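Local coordinates for tail fiber protein (Pseudomonas aeruginosa, PDB 6CL6) that forms the trimeric receptor-binding fiber of the R2 pyocin, an R-type contractile injection system, and probably recognises the surface of target Pseudomonas cells, at residues S283-W289 with Q300-V304; T54-T60 with F72-F78. All coordinates share one frame; numbering follows the deposited sequence.

Contact 1: residues S283-W289 with Q300-V304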
loop_
_atom_site.group_PDB
_atom_site.type_symbol
_atom_site.label_atom_id
_atom_site.label_comp_id
_atom_site.label_asym_id
_atom_site.label_seq_id
_atom_site.Cartn_x
_atom_site.Cartn_y
_atom_site.Cartn_z
ATOM N N SER A 283 55.765 -61.395 20.114
ATOM C CA SER A 283 56.125 -62.379 19.104
ATOM C C SER A 283 56.202 -63.708 19.844
ATOM O O SER A 283 57.181 -63.974 20.546
ATOM C CB SER A 283 57.453 -62.035 18.436
ATOM O OG SER A 283 57.868 -63.107 17.622
ATOM N N LEU A 284 55.173 -64.528 19.706
ATOM C CA LEU A 284 54.989 -65.675 20.595
ATOM C C LEU A 284 55.513 -66.963 19.970
ATOM O O LEU A 284 54.829 -67.980 19.942
ATOM C CB LEU A 284 53.515 -65.804 20.965
ATOM C CG LEU A 284 52.886 -64.602 21.678
ATOM C CD1 LEU A 284 51.438 -64.877 22.037
ATOM C CD2 LEU A 284 53.679 -64.232 22.942
ATOM N N GLY A 285 56.751 -66.936 19.491
ATOM C CA GLY A 285 57.416 -68.141 19.038
ATOM C C GLY A 285 58.144 -68.843 20.172
ATOM O O GLY A 285 58.101 -68.426 21.329
ATOM N N ALA A 286 58.819 -69.945 19.816
ATOM C CA ALA A 286 59.627 -70.676 20.782
ATOM C C ALA A 286 60.652 -69.768 21.451
ATOM O O ALA A 286 60.871 -69.848 22.664
ATOM C CB ALA A 286 60.322 -71.847 20.094
ATOM N N SER A 287 61.312 -68.927 20.677
ATOM C CA SER A 287 62.053 -67.790 21.207
ATOM C C SER A 287 61.187 -66.570 20.932
ATOM O O SER A 287 60.840 -66.297 19.777
ATOM C CB SER A 287 63.419 -67.649 20.543
ATOM O OG SER A 287 64.230 -68.775 20.812
ATOM N N GLY A 288 60.830 -65.845 21.981
ATOM C CA GLY A 288 59.865 -64.780 21.769
ATOM C C GLY A 288 59.878 -63.767 22.888
ATOM O O GLY A 288 60.666 -63.855 23.829
ATOM N N TRP A 289 58.981 -62.780 22.755
ATOM C CA TRP A 289 58.895 -61.693 23.707
ATOM C C TRP A 289 57.451 -61.213 23.796
ATOM O O TRP A 289 56.619 -61.487 22.925
ATOM C CB TRP A 289 59.820 -60.552 23.303
ATOM C CG TRP A 289 59.534 -60.048 21.914
ATOM C CD1 TRP A 289 60.144 -60.440 20.760
ATOM C CD2 TRP A 289 58.567 -59.066 21.544
ATOM N NE1 TRP A 289 59.614 -59.759 19.686
ATOM C CE2 TRP A 289 58.644 -58.909 20.146
ATOM C CE3 TRP A 289 57.637 -58.301 22.257
ATOM C CZ2 TRP A 289 57.833 -58.016 19.447
ATOM C CZ3 TRP A 289 56.828 -57.410 21.557
ATOM C CH2 TRP A 289 56.926 -57.284 20.169
ATOM N N GLN A 300 60.733 -62.041 28.030
ATOM C CA GLN A 300 61.301 -62.764 26.910
ATOM C C GLN A 300 61.659 -64.172 27.385
ATOM O O GLN A 300 61.724 -64.434 28.582
ATOM C CB GLN A 300 62.554 -62.067 26.352
ATOM C CG GLN A 300 62.425 -60.561 26.177
ATOM C CD GLN A 300 63.486 -59.991 25.226
ATOM O OE1 GLN A 300 63.714 -60.528 24.154
ATOM N NE2 GLN A 300 64.140 -58.919 25.642
ATOM N N TRP A 301 61.871 -65.066 26.420
ATOM C CA TRP A 301 62.152 -66.465 26.743
ATOM C C TRP A 301 62.857 -67.126 25.573
ATOM O O TRP A 301 62.856 -66.623 24.447
ATOM C CB TRP A 301 60.867 -67.236 27.067
ATOM C CG TRP A 301 59.859 -67.103 25.992
ATOM C CD1 TRP A 301 59.684 -67.923 24.921
ATOM C CD2 TRP A 301 58.875 -66.060 25.864
ATOM N NE1 TRP A 301 58.653 -67.443 24.129
ATOM C CE2 TRP A 301 58.134 -66.322 24.705
ATOM C CE3 TRP A 301 58.541 -64.945 26.642
ATOM C CZ2 TRP A 301 57.090 -65.487 24.276
ATOM C CZ3 TRP A 301 57.501 -64.125 26.216
ATOM C CH2 TRP A 301 56.796 -64.416 25.054
ATOM N N GLY A 302 63.447 -68.278 25.867
ATOM C CA GLY A 302 64.177 -69.037 24.875
ATOM C C GLY A 302 64.724 -70.300 25.515
ATOM O O GLY A 302 64.372 -70.647 26.646
ATOM N N GLN A 303 65.568 -70.990 24.762
ATOM C CA GLN A 303 66.238 -72.191 25.261
ATOM C C GLN A 303 67.696 -72.143 24.830
ATOM O O GLN A 303 68.048 -71.459 23.872
ATOM C CB GLN A 303 65.597 -73.481 24.752
ATOM C CG GLN A 303 64.098 -73.581 24.938
ATOM C CD GLN A 303 63.323 -72.836 23.848
ATOM O OE1 GLN A 303 63.690 -72.889 22.665
ATOM N NE2 GLN A 303 62.250 -72.132 24.240
ATOM N N VAL A 304 68.548 -72.885 25.545
ATOM C CA VAL A 304 69.976 -72.862 25.256
ATOM C C VAL A 304 70.577 -74.190 25.686
ATOM O O VAL A 304 70.184 -74.757 26.702
ATOM C CB VAL A 304 70.660 -71.657 25.948
ATOM C CG1 VAL A 304 70.616 -71.784 27.451
ATOM C CG2 VAL A 304 72.078 -71.479 25.457
HETATM O O HOH W 1 65.961 -70.019 22.101
#
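The indole of Trp301 reaches across to the turn that leads into strand 288-292, and its NE1 donates to Gly285 O at 3.0 Å. The bond is nearly straight (165° at the hydrogen), with the acceptor in the ring plane. Further round the ring edge Leu284 CD2 meets Trp301 CH2 at 3.8 Å, while the Gly288-Trp289 backbone lies over one face, Gly288 O standing 3.5 Å above the middle of the Trp301 ring. The first torsion of Trp301 (chi1 54°) sets CG between its backbone N and carbonyl carbon, folding the ring back over the neighbouring strand. Gln303 NE2 holds the next carbonyl, Ala286 O, at 3.1 Å, coming from above the carbonyl plane. Water 1 joins Ser287 OG to Gln303 N. Behind these side chains Gly288 and Trp301 exchange two backbone hydrogen bonds as an antiparallel hydrogen-bonded pair. The turn opens with an inverse gamma turn centred on Leu284. On the face of the sheet opposite Trp301, Trp289 CB packs against Gln300 CG at 3.9 Å, and Gln300 NE2 is bonded to Ile318 O. Strand 297-306 runs between 288-292 and 363-371, and Phe370 of the second subunit meets the Trp301 ring edge-to-face.

Contact 2: residues T54-T60 with F72-F78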
loop_
_atom_site.group_PDB
_atom_site.type_symbol
_atom_site.label_atom_id
_atom_site.label_comp_id
_atom_site.label_asym_id
_atom_site.label_seq_id
_atom_site.Cartn_x
_atom_site.Cartn_y
_atom_site.Cartn_z
ATOM N N THR A 54 -55.911 46.136 -30.210
ATOM C CA THR A 54 -55.870 47.094 -31.293
ATOM C C THR A 54 -55.353 48.449 -30.845
ATOM O O THR A 54 -55.373 49.384 -31.640
ATOM C CB THR A 54 -57.270 47.301 -31.932
ATOM O OG1 THR A 54 -58.118 47.904 -30.940
ATOM C CG2 THR A 54 -57.855 46.026 -32.407
ATOM N N VAL A 55 -54.932 48.593 -29.591
ATOM C CA VAL A 55 -54.331 49.826 -29.104
ATOM C C VAL A 55 -52.930 49.488 -28.608
ATOM O O VAL A 55 -52.669 48.332 -28.221
ATOM C CB VAL A 55 -55.189 50.462 -28.009
ATOM C CG1 VAL A 55 -56.552 50.844 -28.582
ATOM C CG2 VAL A 55 -55.361 49.496 -26.830
ATOM N N PRO A 56 -52.006 50.448 -28.597
ATOM C CA PRO A 56 -50.610 50.099 -28.343
ATOM C C PRO A 56 -50.261 49.879 -26.897
ATOM O O PRO A 56 -49.166 49.394 -26.630
ATOM C CB PRO A 56 -49.839 51.286 -28.924
ATOM C CG PRO A 56 -50.813 52.425 -28.935
ATOM C CD PRO A 56 -52.164 51.801 -29.169
ATOM N N LEU A 57 -51.173 50.126 -25.962
ATOM C CA LEU A 57 -50.933 49.877 -24.554
ATOM C C LEU A 57 -52.239 49.451 -23.888
ATOM O O LEU A 57 -53.278 50.083 -24.072
ATOM C CB LEU A 57 -50.329 51.129 -23.885
ATOM C CG LEU A 57 -49.990 51.007 -22.407
ATOM C CD1 LEU A 57 -48.857 50.093 -22.165
ATOM C CD2 LEU A 57 -49.682 52.339 -21.827
ATOM N N MET A 58 -52.191 48.332 -23.166
ATOM C CA MET A 58 -53.280 47.908 -22.306
ATOM C C MET A 58 -52.674 47.315 -21.036
ATOM O O MET A 58 -51.458 47.068 -20.943
ATOM C CB MET A 58 -54.187 46.881 -22.973
ATOM C CG MET A 58 -53.448 45.612 -23.363
ATOM S SD MET A 58 -54.498 44.402 -24.189
ATOM C CE MET A 58 -55.245 45.377 -25.489
ATOM N N LEU A 59 -53.528 47.132 -20.035
ATOM C CA LEU A 59 -53.192 46.471 -18.776
ATOM C C LEU A 59 -54.234 45.379 -18.555
ATOM O O LEU A 59 -55.431 45.659 -18.603
ATOM C CB LEU A 59 -53.203 47.426 -17.597
ATOM C CG LEU A 59 -53.092 46.882 -16.153
ATOM C CD1 LEU A 59 -51.732 46.261 -15.898
ATOM C CD2 LEU A 59 -53.375 47.985 -15.160
ATOM N N THR A 60 -53.791 44.140 -18.338
ATOM C CA THR A 60 -54.761 43.070 -18.274
ATOM C C THR A 60 -54.170 41.892 -17.521
ATOM O O THR A 60 -52.964 41.669 -17.539
ATOM C CB THR A 60 -55.206 42.635 -19.680
ATOM O OG1 THR A 60 -56.109 41.550 -19.600
ATOM C CG2 THR A 60 -54.025 42.276 -20.535
ATOM N N PHE A 72 -50.383 42.312 -16.362
ATOM C CA PHE A 72 -49.235 42.823 -17.093
ATOM C C PHE A 72 -49.657 43.998 -17.966
ATOM O O PHE A 72 -50.710 43.944 -18.641
ATOM C CB PHE A 72 -48.584 41.728 -17.994
ATOM C CG PHE A 72 -47.689 40.788 -17.248
ATOM C CD1 PHE A 72 -48.199 39.885 -16.336
ATOM C CD2 PHE A 72 -46.295 40.874 -17.410
ATOM C CE1 PHE A 72 -47.346 39.033 -15.623
ATOM C CE2 PHE A 72 -45.446 40.028 -16.701
ATOM C CZ PHE A 72 -45.976 39.115 -15.819
ATOM N N TYR A 73 -48.797 45.025 -18.005
ATOM C CA TYR A 73 -48.860 46.024 -19.066
ATOM C C TYR A 73 -48.403 45.387 -20.359
ATOM O O TYR A 73 -47.371 44.697 -20.389
ATOM C CB TYR A 73 -47.963 47.217 -18.759
ATOM C CG TYR A 73 -48.254 47.946 -17.488
ATOM C CD1 TYR A 73 -47.641 47.587 -16.301
ATOM C CD2 TYR A 73 -49.090 49.048 -17.495
ATOM C CE1 TYR A 73 -47.922 48.309 -15.143
ATOM C CE2 TYR A 73 -49.338 49.762 -16.381
ATOM C CZ TYR A 73 -48.771 49.391 -15.213
ATOM O OH TYR A 73 -49.065 50.155 -14.089
ATOM N N ILE A 74 -49.170 45.575 -21.426
ATOM C CA ILE A 74 -48.863 44.946 -22.702
ATOM C C ILE A 74 -48.790 46.038 -23.735
ATOM O O ILE A 74 -49.811 46.656 -24.060
ATOM C CB ILE A 74 -49.889 43.862 -23.094
ATOM C CG1 ILE A 74 -49.903 42.738 -22.018
ATOM C CG2 ILE A 74 -49.529 43.302 -24.452
ATOM C CD1 ILE A 74 -50.639 41.500 -22.408
ATOM N N GLN A 75 -47.584 46.281 -24.237
ATOM C CA GLN A 75 -47.386 47.153 -25.392
ATOM C C GLN A 75 -47.605 46.359 -26.671
ATOM O O GLN A 75 -47.194 45.203 -26.769
ATOM C CB GLN A 75 -45.986 47.764 -25.412
ATOM C CG GLN A 75 -45.549 48.499 -24.192
ATOM C CD GLN A 75 -44.069 48.828 -24.263
ATOM O OE1 GLN A 75 -43.639 49.590 -25.119
ATOM N NE2 GLN A 75 -43.281 48.209 -23.388
ATOM N N SER A 76 -48.227 46.992 -27.659
ATOM C CA SER A 76 -48.438 46.343 -28.956
ATOM C C SER A 76 -47.952 47.243 -30.074
ATOM O O SER A 76 -48.180 48.449 -30.041
ATOM C CB SER A 76 -49.906 46.027 -29.185
ATOM O OG SER A 76 -50.358 45.072 -28.263
ATOM N N MET A 77 -47.309 46.636 -31.060
ATOM C CA MET A 77 -46.874 47.283 -32.286
ATOM C C MET A 77 -47.453 46.474 -33.438
ATOM O O MET A 77 -47.408 45.243 -33.414
ATOM C CB MET A 77 -45.358 47.335 -32.362
ATOM C CG MET A 77 -44.699 48.193 -31.321
ATOM S SD MET A 77 -42.998 47.724 -31.050
ATOM C CE MET A 77 -43.194 46.282 -30.033
ATOM N N PHE A 78 -47.979 47.166 -34.446
ATOM C CA PHE A 78 -48.818 46.591 -35.467
ATOM C C PHE A 78 -48.334 46.827 -36.895
ATOM O O PHE A 78 -47.762 47.857 -37.215
ATOM C CB PHE A 78 -50.237 47.199 -35.392
ATOM C CG PHE A 78 -50.884 47.096 -34.025
ATOM C CD1 PHE A 78 -51.381 45.904 -33.574
ATOM C CD2 PHE A 78 -51.018 48.230 -33.232
ATOM C CE1 PHE A 78 -51.994 45.810 -32.345
ATOM C CE2 PHE A 78 -51.623 48.139 -32.012
ATOM C CZ PHE A 78 -52.106 46.953 -31.558
HETATM O O HOH W 2 -51.481 46.516 -26.345
#
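Backbone hydrogen bonds join Met58 to Ile74 and Thr60 to Phe72 in two reciprocal pairs. The straightest is Ile74 N to Met58 O, 2.8 Å long with 170° at the hydrogen. Just before strand 57-60 begins, Pro56 O accepts from Ser76 N at 2.8 Å, but the donor stands well above the carbonyl plane. Water 2 fills in beside it, donating to Val55 O and Ile74 O and also bonded to Ser76 OG, which has a further partner in Gln88. Ile74 O is thus gripped twice, by the water and by Met58 N.

Apolar contacts fall on both faces of the sheet. On the face of Leu57, Leu59, Tyr73 and Gln75, Leu59 CD1 sits over the Tyr73 ring in a CH-pi contact, 4.0 Å from the centroid and 5° off the ring normal. Leu59 has CG anti to its N (chi1 170°), which sends the methyl across to that ring. Leu57 CD1 touches Gln75 CG obliquely at 4.2 Å. On the other face Met58 and Ile74 run side by side, CG to CB at 4.0 Å, and Ile74 CD1 reaches Thr60 CG2 at 3.9 Å.

Against the 54-56 loop stands the ring of Phe78: its CZ comes within 3.6 Å of Thr54 C, while Val55 C lies at the ring edge, in plane. Phe78 also packs on Arg38 of the third subunit, and Leu57 and Leu59 pack on Met77 and Tyr79 of the second. The arrangement is that of an antiparallel beta hairpin with a long connection, placing 57-60 as the outermost strand within this chain of a five-stranded antiparallel sheet, whose face bearing Leu57, Leu59, Tyr73 and Gln75 packs on the second subunit.

How the contacts relate
Contact 2 comes first along the chain and is complete before contact 1 begins. Their centres are 167 Å apart, with nearest atoms about 146 Å apart, and they lie on opposite sides of the centre of an extended chain. Each joins two strands of a hairpin in its own antiparallel sheet: 57-60 with 72-79 towards the N-terminal end, and 288-292 with 297-306 in the C-terminal sheet. A separate mixed sheet, 132-133 to 202-208, and the iron site at His243 and His245 come between them in sequence. Both contacts touch the second subunit, so trimer packing involves sheets near both ends of this long fiber fragment.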